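Local coordinates for protein anabena Tic22 (Anabaena sp., PDB 4EV1) that probably acts as a chaperone in protein transport, being a cyanobacterial member of the Tic22-like family linked to thylakoids, at residues V14-V19 / F104-V109; L31-A34 / Q38-G41; G46-R51 / Q55-E60; Q90-T95 / P99-F104; K114-L119 / I184-I189. All coordinates share one frame; numbering follows the deposited sequence.

From the N terminus, strand 15-20 is met much later by strand 102-107, and interaction 1 closes that long loop across 84 residues. Three short closures nest inside it, one after another. Interaction 2 pinches the loop between strands 28-30 and 43-48, interaction 3 folds the end of strand 43-48 against helix 51-63, and interaction 4 turns helix 85-94 back onto strand 102-107. Interactions 1 and 4 share Phe104, while interactions 1 and 3 meet directly through strand 43-48. Interaction 5 lies beyond this series, on the other side of the chain's centre from interaction 4, tying helix 110-121 to strand 183-188 in the second half of the fold.

Interaction 1: residues V14-V19 / F104-V109; sequences VPIYLV and FAFKPV
Ile16 and Leu18 of strand 15-20 each meet one phenylalanine of strand 102-107, and all of the contact is apolar side-chain packing. The two backbones stand well apart: CA of Ile16 is 8.7 Å from CA of Phe106, so the gap is spanned by side chains. In the first pair, Ile16 CD1 reaches Phe106 CE2 at 4.0 Å, lying at the ring edge in the plane of the ring, and Ile16 CG2 touches the same CE2 at 4.1 Å. Both methyl groups thus converge on one corner of the ring. The second pair repeats the theme, with Leu18 CD1 at the edge of the Phe104 ring, 4.1 Å from Phe104 CE2. In each pair the side chains cross at about a right angle. Leu18 gets there although its CB does not point at the partner strand: with CG anti to the carbonyl carbon (chi1 -65°), the branch swings its end closer.

Of the polar groups, Lys107 NZ gives a hydrogen bond to Pro108 O at 2.9 Å and also forms salt bridges with Glu53 and Asp110. Phe106 N is hydrogen-bonded to a bound 2-(N-cyclohexylamino)ethane sulfonic acid, probably from the crystallisation liquor.

Strand 43-48, hydrogen-bonded to its parallel neighbour 102-107 and through Tyr48 to Tyr17, brings Ala47 against Ile16 and Leu18, while helix 85-94 adds Ile88 against Ile16 and Phe104.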
# COMPACT_ATOMS: atom_id res chain seq x y z
N VAL A 14 -1.57 6.66 -2.86
CA VAL A 14 -0.83 5.98 -1.81
C VAL A 14 0.65 6.07 -2.13
O VAL A 14 1.09 5.55 -3.17
CB VAL A 14 -1.26 4.52 -1.72
CG1 VAL A 14 -0.55 3.78 -0.61
CG2 VAL A 14 -2.81 4.41 -1.53
N PRO A 15 1.44 6.70 -1.26
CA PRO A 15 2.89 6.66 -1.49
C PRO A 15 3.53 5.36 -0.97
O PRO A 15 3.13 4.83 0.05
CB PRO A 15 3.41 7.87 -0.71
CG PRO A 15 2.47 8.04 0.38
CD PRO A 15 1.10 7.47 -0.06
N ILE A 16 4.52 4.87 -1.70
CA ILE A 16 5.25 3.70 -1.35
C ILE A 16 6.66 4.19 -1.15
O ILE A 16 7.14 5.02 -1.93
CB ILE A 16 5.19 2.67 -2.49
CG1 ILE A 16 3.73 2.29 -2.78
CG2 ILE A 16 6.08 1.43 -2.18
CD1 ILE A 16 2.99 1.53 -1.69
N TYR A 17 7.35 3.72 -0.14
CA TYR A 17 8.75 4.19 0.13
C TYR A 17 9.79 3.12 -0.27
O TYR A 17 9.73 2.01 0.17
CB TYR A 17 8.83 4.57 1.60
CG TYR A 17 7.78 5.60 1.95
CD1 TYR A 17 7.92 6.91 1.54
CD2 TYR A 17 6.64 5.25 2.62
CE1 TYR A 17 6.97 7.86 1.83
CE2 TYR A 17 5.65 6.21 2.91
CZ TYR A 17 5.83 7.52 2.48
OH TYR A 17 4.89 8.50 2.76
N LEU A 18 10.67 3.47 -1.20
CA LEU A 18 11.69 2.61 -1.70
C LEU A 18 13.01 3.04 -1.11
O LEU A 18 13.18 4.23 -0.78
CB LEU A 18 11.75 2.71 -3.21
CG LEU A 18 10.51 2.22 -3.98
CD1 LEU A 18 10.88 2.20 -5.48
CD2 LEU A 18 10.00 0.82 -3.48
N VAL A 19 13.88 2.07 -0.87
CA VAL A 19 15.27 2.35 -0.52
C VAL A 19 16.08 2.42 -1.80
O VAL A 19 16.20 1.43 -2.57
CB VAL A 19 15.85 1.31 0.45
CG1 VAL A 19 17.37 1.57 0.67
CG2 VAL A 19 15.13 1.34 1.77
N PHE A 104 8.77 -6.34 -6.66
CA PHE A 104 8.67 -5.61 -5.41
C PHE A 104 8.00 -6.47 -4.33
O PHE A 104 6.94 -7.09 -4.57
CB PHE A 104 7.81 -4.36 -5.59
CG PHE A 104 8.31 -3.40 -6.59
CD1 PHE A 104 8.13 -3.63 -7.95
CD2 PHE A 104 8.93 -2.21 -6.19
CE1 PHE A 104 8.59 -2.70 -8.90
CE2 PHE A 104 9.39 -1.30 -7.12
CZ PHE A 104 9.23 -1.55 -8.48
N ALA A 105 8.60 -6.49 -3.14
CA ALA A 105 7.99 -7.08 -1.96
C ALA A 105 7.50 -5.95 -1.09
O ALA A 105 8.24 -4.97 -0.93
CB ALA A 105 9.02 -7.90 -1.21
N PHE A 106 6.24 -5.99 -0.63
CA PHE A 106 5.65 -4.88 0.15
C PHE A 106 5.58 -5.17 1.67
O PHE A 106 5.00 -6.17 2.08
CB PHE A 106 4.26 -4.51 -0.36
CG PHE A 106 4.25 -3.90 -1.73
CD1 PHE A 106 4.41 -4.69 -2.85
CD2 PHE A 106 4.07 -2.53 -1.90
CE1 PHE A 106 4.39 -4.13 -4.12
CE2 PHE A 106 4.06 -1.99 -3.17
CZ PHE A 106 4.23 -2.81 -4.27
N LYS A 107 6.13 -4.28 2.47
CA LYS A 107 6.11 -4.36 3.94
C LYS A 107 5.03 -3.48 4.52
O LYS A 107 5.14 -2.22 4.48
CB LYS A 107 7.48 -3.95 4.51
CG LYS A 107 7.63 -3.94 6.05
CD LYS A 107 7.37 -5.26 6.71
CE LYS A 107 7.58 -5.22 8.23
NZ LYS A 107 6.93 -4.00 8.83
N PRO A 108 3.96 -4.11 5.06
CA PRO A 108 2.93 -3.31 5.69
C PRO A 108 3.41 -2.79 7.05
O PRO A 108 4.38 -3.30 7.58
CB PRO A 108 1.77 -4.28 5.88
CG PRO A 108 2.36 -5.68 5.83
CD PRO A 108 3.72 -5.57 5.16
N VAL A 109 2.74 -1.78 7.57
CA VAL A 109 3.10 -1.18 8.87
C VAL A 109 2.68 -2.14 9.96
O VAL A 109 1.58 -2.67 9.94
CB VAL A 109 2.41 0.17 9.03
CG1 VAL A 109 2.66 0.75 10.45
CG2 VAL A 109 2.88 1.12 7.93

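Interaction 2: residues L31-A34 / Q38-G41; sequences LPNA and QKAG
Leu31 presses on Gly41 at the tight end of this contact. Leu31 CD1 lies 3.4 Å from Gly41 CA, closer than carbon pairs usually pack, and a CB on the glycine would run into that methyl. Beside it Lys39 folds along the facing segment. Its chain, bent at chi4 (-139°), carries NZ to Leu31 O in a 2.7 Å hydrogen bond, the donor tilted 18° from the carbonyl plane. The methylenes of Lys39 pass across the Asn33 amide at a slant, Asn33 ND2 lying 3.1 Å from Lys39 CE. Cutting Lys39 back to an alanine is likely to leave Leu31 O without its ammonium partner and the Asn33 amide without the methylenes that cross it.

The other end is more exposed to solvent and less certain. Ala34 N points at Gln38 O, but the modelled separation is too short to be trusted, and the CB of Gln38 points away from the other segment. A water stitches the middle, giving hydrogen bonds to Pro32 O (2.9 Å) and Gly41 O and accepting one from Ala40 N. The two segments run roughly antiparallel as the arms of a long beta-hairpin connection, joining strand 28-30 to its antiparallel neighbour 43-48.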
# COMPACT_ATOMS: atom_id res chain seq x y z
N LEU A 31 17.67 -12.24 -8.78
CA LEU A 31 16.83 -13.41 -8.68
C LEU A 31 17.46 -14.54 -9.50
O LEU A 31 18.08 -14.28 -10.53
CB LEU A 31 15.44 -13.08 -9.22
CG LEU A 31 14.54 -12.14 -8.38
CD1 LEU A 31 13.31 -11.71 -9.16
CD2 LEU A 31 14.13 -12.80 -7.09
N PRO A 32 17.28 -15.79 -9.05
CA PRO A 32 17.86 -16.93 -9.72
C PRO A 32 17.06 -17.35 -10.93
O PRO A 32 15.86 -17.01 -11.04
CB PRO A 32 17.76 -18.02 -8.67
CG PRO A 32 16.47 -17.70 -7.97
CD PRO A 32 16.49 -16.20 -7.87
N ASN A 33 17.70 -18.13 -11.81
CA ASN A 33 17.00 -18.81 -12.90
C ASN A 33 16.12 -19.92 -12.37
O ASN A 33 16.39 -20.47 -11.29
CB ASN A 33 18.01 -19.41 -13.90
CG ASN A 33 18.79 -18.36 -14.64
OD1 ASN A 33 19.95 -18.57 -15.01
ND2 ASN A 33 18.19 -17.22 -14.84
N ALA A 34 15.06 -20.26 -13.10
CA ALA A 34 14.35 -21.50 -12.90
C ALA A 34 15.30 -22.66 -13.26
O ALA A 34 16.35 -22.41 -13.87
CB ALA A 34 13.08 -21.54 -13.78
N GLN A 38 15.57 -20.43 -17.40
CA GLN A 38 14.69 -19.25 -17.55
C GLN A 38 14.44 -18.48 -16.23
O GLN A 38 14.75 -18.99 -15.16
CB GLN A 38 13.31 -19.63 -18.11
CG GLN A 38 12.97 -18.98 -19.42
CD GLN A 38 13.69 -19.63 -20.55
OE1 GLN A 38 13.70 -20.85 -20.67
NE2 GLN A 38 14.31 -18.82 -21.40
N LYS A 39 13.85 -17.29 -16.35
CA LYS A 39 13.53 -16.39 -15.20
C LYS A 39 12.06 -15.92 -15.15
O LYS A 39 11.37 -15.78 -16.16
CB LYS A 39 14.45 -15.16 -15.18
CG LYS A 39 15.63 -15.25 -14.17
CD LYS A 39 16.75 -14.21 -14.43
CE LYS A 39 17.95 -14.40 -13.49
NZ LYS A 39 18.50 -13.09 -12.97
N ALA A 40 11.58 -15.68 -13.94
CA ALA A 40 10.29 -15.05 -13.74
C ALA A 40 10.54 -13.90 -12.78
O ALA A 40 9.88 -13.80 -11.75
CB ALA A 40 9.26 -16.03 -13.17
N GLY A 41 11.52 -13.06 -13.17
CA GLY A 41 12.15 -12.01 -12.31
C GLY A 41 13.65 -11.81 -12.54
O GLY A 41 14.41 -12.77 -12.55
O HOH W 1 13.37 -15.50 -11.33

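Interaction 3: residues G46-R51 / Q55-E60; sequences GAYMSR and QAFINE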
# COMPACT_ATOMS: atom_id res chain seq x y z
N GLY A 46 12.66 -4.23 -1.80
CA GLY A 46 11.75 -4.22 -0.68
C GLY A 46 11.10 -2.90 -0.48
O GLY A 46 11.80 -1.94 -0.04
N ALA A 47 9.78 -2.82 -0.75
CA ALA A 47 9.01 -1.59 -0.67
C ALA A 47 8.37 -1.50 0.72
O ALA A 47 8.15 -2.52 1.38
CB ALA A 47 7.94 -1.50 -1.80
N TYR A 48 8.10 -0.28 1.16
CA TYR A 48 7.58 -0.00 2.49
C TYR A 48 6.35 0.89 2.43
O TYR A 48 6.33 1.91 1.72
CB TYR A 48 8.63 0.72 3.34
CG TYR A 48 9.85 -0.11 3.68
CD1 TYR A 48 10.95 -0.17 2.80
CD2 TYR A 48 9.93 -0.82 4.86
CE1 TYR A 48 12.11 -0.93 3.10
CE2 TYR A 48 11.08 -1.59 5.16
CZ TYR A 48 12.15 -1.64 4.28
OH TYR A 48 13.26 -2.40 4.57
N MET A 49 5.39 0.57 3.28
CA MET A 49 4.21 1.40 3.49
C MET A 49 4.54 2.54 4.41
O MET A 49 3.84 3.58 4.36
CB MET A 49 3.07 0.58 4.07
CG MET A 49 2.57 -0.52 3.11
SD MET A 49 2.26 -0.03 1.42
CE MET A 49 1.05 1.18 1.67
N SER A 50 5.61 2.35 5.23
CA SER A 50 6.04 3.37 6.21
C SER A 50 7.41 3.95 5.87
O SER A 50 8.41 3.23 5.78
CB SER A 50 6.12 2.76 7.61
OG SER A 50 6.98 3.51 8.45
N ARG A 51 7.47 5.27 5.72
CA ARG A 51 8.73 5.96 5.46
C ARG A 51 9.72 5.75 6.61
O ARG A 51 10.91 5.50 6.37
CB ARG A 51 8.49 7.45 5.24
CG ARG A 51 9.71 8.21 4.74
CD ARG A 51 9.32 9.52 4.07
NE ARG A 51 9.28 10.63 5.02
CZ ARG A 51 10.31 11.43 5.27
NH1 ARG A 51 11.46 11.25 4.64
NH2 ARG A 51 10.19 12.42 6.15
N GLN A 55 13.50 4.19 6.42
CA GLN A 55 14.64 4.88 6.92
C GLN A 55 15.41 4.07 7.98
O GLN A 55 16.64 4.11 8.00
CB GLN A 55 14.26 6.26 7.43
CG GLN A 55 15.50 7.15 7.71
CD GLN A 55 16.38 7.45 6.51
OE1 GLN A 55 17.62 7.13 6.50
NE2 GLN A 55 15.80 8.02 5.49
N ALA A 56 14.68 3.34 8.81
CA ALA A 56 15.28 2.54 9.89
C ALA A 56 16.15 1.46 9.26
O ALA A 56 17.25 1.16 9.74
CB ALA A 56 14.17 1.94 10.78
N PHE A 57 15.66 0.87 8.17
CA PHE A 57 16.42 -0.11 7.41
C PHE A 57 17.74 0.46 6.92
O PHE A 57 18.80 -0.13 7.13
CB PHE A 57 15.59 -0.69 6.27
CG PHE A 57 16.37 -1.58 5.38
CD1 PHE A 57 16.73 -2.85 5.79
CD2 PHE A 57 16.86 -1.11 4.17
CE1 PHE A 57 17.48 -3.65 5.01
CE2 PHE A 57 17.62 -1.94 3.38
CZ PHE A 57 17.92 -3.21 3.80
N ILE A 58 17.69 1.66 6.32
CA ILE A 58 18.91 2.35 5.91
C ILE A 58 19.83 2.60 7.13
O ILE A 58 21.04 2.36 7.06
CB ILE A 58 18.58 3.69 5.21
CG1 ILE A 58 17.81 3.44 3.92
CG2 ILE A 58 19.87 4.48 4.98
CD1 ILE A 58 17.18 4.74 3.26
N ASN A 59 19.29 3.10 8.23
CA ASN A 59 20.10 3.44 9.41
C ASN A 59 20.78 2.18 9.95
O ASN A 59 21.96 2.20 10.32
CB ASN A 59 19.25 4.14 10.50
CG ASN A 59 18.68 5.49 10.03
OD1 ASN A 59 19.08 6.02 8.98
ND2 ASN A 59 17.72 6.01 10.77
N GLU A 60 20.05 1.09 9.93
CA GLU A 60 20.60 -0.20 10.36
C GLU A 60 21.79 -0.62 9.50
O GLU A 60 22.87 -0.96 10.02
CB GLU A 60 19.51 -1.25 10.30
CG GLU A 60 19.68 -2.41 11.24
CD GLU A 60 18.51 -3.35 11.18
OE1 GLU A 60 17.38 -2.91 10.81
OE2 GLU A 60 18.73 -4.53 11.50
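Gln55 N donates to Arg51 O at 2.9 Å with an N-H...O angle of 164°, an i to i+4 bond of the first turn of helix 51-63, which starts just after strand 43-48 ends at Tyr48. Behind this bond the chain turns sharply through Met49 and Ser50, and the helix swings back alongside the strand's last residue.

The main side-chain meeting is between Tyr48 and Phe57. Tyr48 points its phenol toward the helix and ends with OH 3.3 Å from Phe57 CG and 3.4 Å from Phe57 CB, with the ring carbon Tyr48 CZ 4.1 Å from Phe57 CB. The hydroxyl therefore sits by the bond that joins Phe57 CB to its ring, and the two side chains cross at about a right angle. Phe57 offers this junction because its CG stands anti to the backbone N (chi1 173°). Nearer the start of the helix, Gln55 CB packs 3.6 Å from Arg51 O, against the carbonyl that already accepts the Gln55 N bond. Glu53 and Ala54 also touch Tyr48 from within the helix.

Ser50 is the N-cap, its OG bonded to Glu53 N. This is a beta-alpha connection with a serine N-cap, where the last strand residue, Tyr48, meets Phe57 in the second turn of the helix.

Interaction 4: residues Q90-T95 / P99-F104; sequences QQLQQT and PNRLLF
Leu92 of helix 85-94 packs on Phe104 of strand 102-107 where the chain turns back in a helix-turn-strand unit, reversing after Thr95. The axes of helix 90-94 and strand 102-104 approach to 9.4 Å, their directions 136° apart. Leu92 CD2 sits in the plane of the Phe104 ring at its edge, 3.9 Å from Phe104 CD1, and the same methyl lies 3.6 Å from Leu102 O. Gln91 comes to another part of that ring's edge, its NE2 4.2 Å from Phe104 CZ. Arg101 comes up to Leu92 and Thr95 as well, but it was modelled in two conformers, so those contacts are doubtful.

One shell out, a water ties helix to strand. It accepts from Gln91 NE2 at 2.8 Å, and donates to Leu102 O at 2.7 Å and to Thr95 OG1 at 3.2 Å. Gln91 reaches this water on a chain extended beyond CG. If Thr95 were a valine, the water would probably lose one of its three anchors, and the carbonyl of Gln91 its side-chain donor.

What positions the Thr95 hydroxyl is the end of the helix itself: OG1, held between backbone N and carbonyl carbon (chi1 59°), donates to Gln91 O at 2.8 Å from a place 36° out of that carbonyl's plane.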
# COMPACT_ATOMS: atom_id res chain seq x y z
N GLN A 90 1.63 0.05 -12.51
CA GLN A 90 1.77 0.19 -13.96
C GLN A 90 3.06 -0.42 -14.47
O GLN A 90 3.06 -1.18 -15.44
CB GLN A 90 1.66 1.68 -14.34
CG GLN A 90 1.82 1.96 -15.82
CD GLN A 90 1.80 3.44 -16.10
OE1 GLN A 90 2.77 4.16 -15.81
NE2 GLN A 90 0.70 3.90 -16.64
N GLN A 91 4.15 -0.16 -13.77
CA GLN A 91 5.41 -0.73 -14.16
C GLN A 91 5.35 -2.28 -14.16
O GLN A 91 5.84 -2.94 -15.09
CB GLN A 91 6.54 -0.23 -13.28
CG GLN A 91 7.86 -0.84 -13.67
CD GLN A 91 9.05 -0.25 -12.99
OE1 GLN A 91 9.19 0.97 -12.88
NE2 GLN A 91 9.95 -1.12 -12.55
N LEU A 92 4.76 -2.85 -13.12
CA LEU A 92 4.64 -4.32 -13.04
C LEU A 92 3.79 -4.85 -14.20
O LEU A 92 4.12 -5.89 -14.77
CB LEU A 92 4.12 -4.78 -11.68
CG LEU A 92 5.08 -4.63 -10.51
CD1 LEU A 92 4.32 -4.79 -9.17
CD2 LEU A 92 6.24 -5.64 -10.64
N GLN A 93 2.73 -4.13 -14.57
CA GLN A 93 1.87 -4.56 -15.68
C GLN A 93 2.62 -4.47 -17.03
O GLN A 93 2.48 -5.37 -17.87
CB GLN A 93 0.55 -3.76 -15.73
CG GLN A 93 -0.39 -3.98 -14.54
CD GLN A 93 -1.05 -5.36 -14.56
OE1 GLN A 93 -0.47 -6.35 -14.11
NE2 GLN A 93 -2.26 -5.42 -15.12
N GLN A 94 3.48 -3.47 -17.18
CA GLN A 94 4.19 -3.20 -18.45
C GLN A 94 5.53 -3.92 -18.61
O GLN A 94 6.13 -3.93 -19.70
CB GLN A 94 4.40 -1.68 -18.61
CG GLN A 94 3.11 -0.92 -18.76
CD GLN A 94 3.29 0.59 -18.71
OE1 GLN A 94 4.33 1.09 -18.29
NE2 GLN A 94 2.26 1.31 -19.11
N THR A 95 6.04 -4.53 -17.54
CA THR A 95 7.29 -5.27 -17.64
C THR A 95 7.14 -6.81 -17.50
O THR A 95 8.15 -7.50 -17.45
CB THR A 95 8.31 -4.77 -16.62
OG1 THR A 95 7.76 -4.94 -15.30
CG2 THR A 95 8.68 -3.28 -16.87
N PRO A 99 12.09 -10.88 -18.65
CA PRO A 99 12.28 -11.92 -17.63
C PRO A 99 13.21 -11.40 -16.51
O PRO A 99 13.12 -11.86 -15.35
CB PRO A 99 12.90 -13.07 -18.43
CG PRO A 99 13.75 -12.37 -19.49
CD PRO A 99 12.97 -11.07 -19.82
N ASN A 100 14.05 -10.43 -16.89
CA ASN A 100 14.83 -9.61 -15.98
C ASN A 100 14.10 -8.40 -15.31
O ASN A 100 14.72 -7.46 -14.82
CB ASN A 100 16.10 -9.16 -16.69
CG ASN A 100 17.04 -10.33 -17.03
OD1 ASN A 100 18.05 -10.55 -16.35
ND2 ASN A 100 16.70 -11.09 -18.07
N ARG A 101 12.77 -8.47 -15.26
CA ARG A 101 11.95 -7.43 -14.63
C ARG A 101 12.28 -7.27 -13.15
O ARG A 101 12.72 -8.20 -12.49
CB ARG A 101 10.46 -7.74 -14.80
CG ARG A 101 9.99 -8.99 -14.03
CD ARG A 101 8.82 -9.71 -14.70
NE ARG A 101 7.50 -9.26 -14.24
CZ ARG A 101 7.27 -8.16 -13.52
NH1 ARG A 101 6.03 -7.86 -13.17
NH2 ARG A 101 8.27 -7.35 -13.18
N LEU A 102 12.08 -6.06 -12.63
CA LEU A 102 12.17 -5.80 -11.20
C LEU A 102 10.86 -6.17 -10.51
O LEU A 102 9.79 -5.70 -10.89
CB LEU A 102 12.49 -4.30 -10.92
CG LEU A 102 12.54 -3.84 -9.44
CD1 LEU A 102 13.66 -4.52 -8.68
CD2 LEU A 102 12.71 -2.30 -9.38
N LEU A 103 10.96 -6.96 -9.45
CA LEU A 103 9.83 -7.30 -8.61
C LEU A 103 9.89 -6.48 -7.32
O LEU A 103 10.94 -6.02 -6.95
CB LEU A 103 9.84 -8.79 -8.31
CG LEU A 103 9.80 -9.70 -9.56
CD1 LEU A 103 9.73 -11.17 -9.18
CD2 LEU A 103 8.60 -9.36 -10.43
N PHE A 104 8.77 -6.34 -6.66
CA PHE A 104 8.67 -5.61 -5.41
C PHE A 104 8.00 -6.47 -4.33
O PHE A 104 6.94 -7.09 -4.57
CB PHE A 104 7.81 -4.36 -5.59
CG PHE A 104 8.31 -3.40 -6.59
CD1 PHE A 104 8.13 -3.63 -7.95
CD2 PHE A 104 8.93 -2.21 -6.19
CE1 PHE A 104 8.59 -2.70 -8.90
CE2 PHE A 104 9.39 -1.30 -7.12
CZ PHE A 104 9.23 -1.55 -8.48
O HOH W 2 9.34 -3.80 -12.76

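Interaction 5: residues K114-L119 / I184-I189; sequences KGAMDL and IQVLDI
Leu119 and Val186 interlock through their first torsions. Leu119 sets CG anti to its carbonyl carbon (chi1 -74°), bringing both methyls, CD1 and CD2, to Ile184, while Val186 has CG1 anti to the backbone N (chi1 -179°), which lays CG1 on Ala116 and lets CG2 reach both helix residues. Val186 CG1 rests on Ala116 CB at 3.9 Å. The other methyl, Val186 CG2, comes up against both Leu119 CB and Ala116 O, 3.6 Å from each. Farther out on the leucine, Leu119 CD1 meets Ile184 CG2 at 3.7 Å, and Leu119 CD2 touches Ile184 CB at 4.1 Å. Leu119 thus packs against two alternate residues of one strand face, while Gln185 between them points away. The small Ala116 lets the helix come close, its CA 6.1 Å from that of Val186. All these meetings are apolar or carbon-on-carbonyl packing.

Helix 114-119 crosses strand 184-188 at -127°, with 8.5 Å between the axes. Strand 183-188 pairs antiparallel with 134-139, whose Phe136 touches both Leu119 and Ile184. Helix 165-175 adds Ala168 and Leu172 against Ile184, so Ile184 is gripped between two helices and the neighbouring strand, while Phe130 from a loop packs on Val186.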
# COMPACT_ATOMS: atom_id res chain seq x y z
N LYS A 114 -1.34 -5.92 13.16
CA LYS A 114 -1.91 -6.22 14.49
C LYS A 114 -3.37 -5.81 14.53
O LYS A 114 -4.22 -6.60 14.94
CB LYS A 114 -1.15 -5.49 15.62
CG LYS A 114 -1.44 -6.08 17.03
CD LYS A 114 -1.05 -5.10 18.14
CE LYS A 114 -1.38 -5.66 19.52
NZ LYS A 114 -2.60 -6.53 19.52
N GLY A 115 -3.65 -4.58 14.08
CA GLY A 115 -5.01 -4.07 14.00
C GLY A 115 -5.93 -4.93 13.18
O GLY A 115 -7.10 -5.12 13.54
N ALA A 116 -5.40 -5.46 12.06
CA ALA A 116 -6.17 -6.29 11.14
C ALA A 116 -6.59 -7.61 11.79
O ALA A 116 -7.73 -8.04 11.67
CB ALA A 116 -5.37 -6.59 9.88
N MET A 117 -5.64 -8.27 12.44
CA MET A 117 -5.93 -9.52 13.16
C MET A 117 -6.94 -9.33 14.31
O MET A 117 -7.85 -10.14 14.46
CB MET A 117 -4.61 -10.10 13.68
CG MET A 117 -3.77 -10.69 12.56
SD MET A 117 -2.08 -10.79 13.11
CE MET A 117 -1.48 -12.30 12.37
N ASP A 118 -6.80 -8.26 15.08
CA ASP A 118 -7.76 -7.91 16.14
C ASP A 118 -9.19 -7.81 15.59
O ASP A 118 -10.12 -8.43 16.11
CB ASP A 118 -7.39 -6.56 16.79
CG ASP A 118 -6.10 -6.63 17.60
OD1 ASP A 118 -5.64 -7.75 17.92
OD2 ASP A 118 -5.54 -5.55 17.93
N LEU A 119 -9.35 -7.02 14.53
CA LEU A 119 -10.66 -6.89 13.87
C LEU A 119 -11.19 -8.23 13.33
O LEU A 119 -12.40 -8.50 13.40
CB LEU A 119 -10.63 -5.82 12.78
CG LEU A 119 -10.62 -4.36 13.23
CD1 LEU A 119 -10.26 -3.45 12.06
CD2 LEU A 119 -11.97 -3.95 13.81
N ILE A 184 -15.85 -2.26 11.14
CA ILE A 184 -14.77 -2.11 10.17
C ILE A 184 -14.49 -3.48 9.54
O ILE A 184 -14.19 -4.41 10.26
CB ILE A 184 -13.49 -1.61 10.84
CG1 ILE A 184 -13.75 -0.31 11.60
CG2 ILE A 184 -12.38 -1.42 9.77
CD1 ILE A 184 -12.55 0.21 12.42
N GLN A 185 -14.57 -3.57 8.21
CA GLN A 185 -14.14 -4.76 7.48
C GLN A 185 -12.64 -4.72 7.15
O GLN A 185 -12.11 -3.71 6.66
CB GLN A 185 -14.90 -4.91 6.17
CG GLN A 185 -14.77 -6.27 5.52
CD GLN A 185 -15.40 -6.35 4.15
OE1 GLN A 185 -15.74 -5.34 3.55
NE2 GLN A 185 -15.58 -7.57 3.64
N VAL A 186 -11.98 -5.85 7.40
CA VAL A 186 -10.60 -6.02 6.98
C VAL A 186 -10.54 -6.49 5.52
O VAL A 186 -11.16 -7.49 5.13
CB VAL A 186 -9.85 -6.97 7.88
CG1 VAL A 186 -8.41 -7.08 7.41
CG2 VAL A 186 -9.91 -6.45 9.28
N LEU A 187 -9.84 -5.71 4.71
CA LEU A 187 -9.60 -6.02 3.31
C LEU A 187 -8.08 -6.10 3.11
O LEU A 187 -7.32 -5.87 4.04
CB LEU A 187 -10.17 -4.93 2.40
CG LEU A 187 -11.69 -4.68 2.51
CD1 LEU A 187 -12.07 -3.33 1.94
CD2 LEU A 187 -12.47 -5.83 1.83
N ASP A 188 -7.66 -6.44 1.92
CA ASP A 188 -6.27 -6.27 1.54
C ASP A 188 -6.16 -5.74 0.14
O ASP A 188 -7.08 -5.87 -0.66
CB ASP A 188 -5.44 -7.54 1.73
CG ASP A 188 -5.87 -8.64 0.84
OD1 ASP A 188 -5.88 -8.43 -0.37
OD2 ASP A 188 -6.15 -9.74 1.35
N ILE A 189 -5.03 -5.09 -0.13
CA ILE A 189 -4.84 -4.36 -1.38
C ILE A 189 -4.93 -5.23 -2.63
O ILE A 189 -5.43 -4.79 -3.66
CB ILE A 189 -3.51 -3.58 -1.38
CG1 ILE A 189 -3.46 -2.61 -2.55
CG2 ILE A 189 -2.33 -4.52 -1.46
CD1 ILE A 189 -4.40 -1.46 -2.34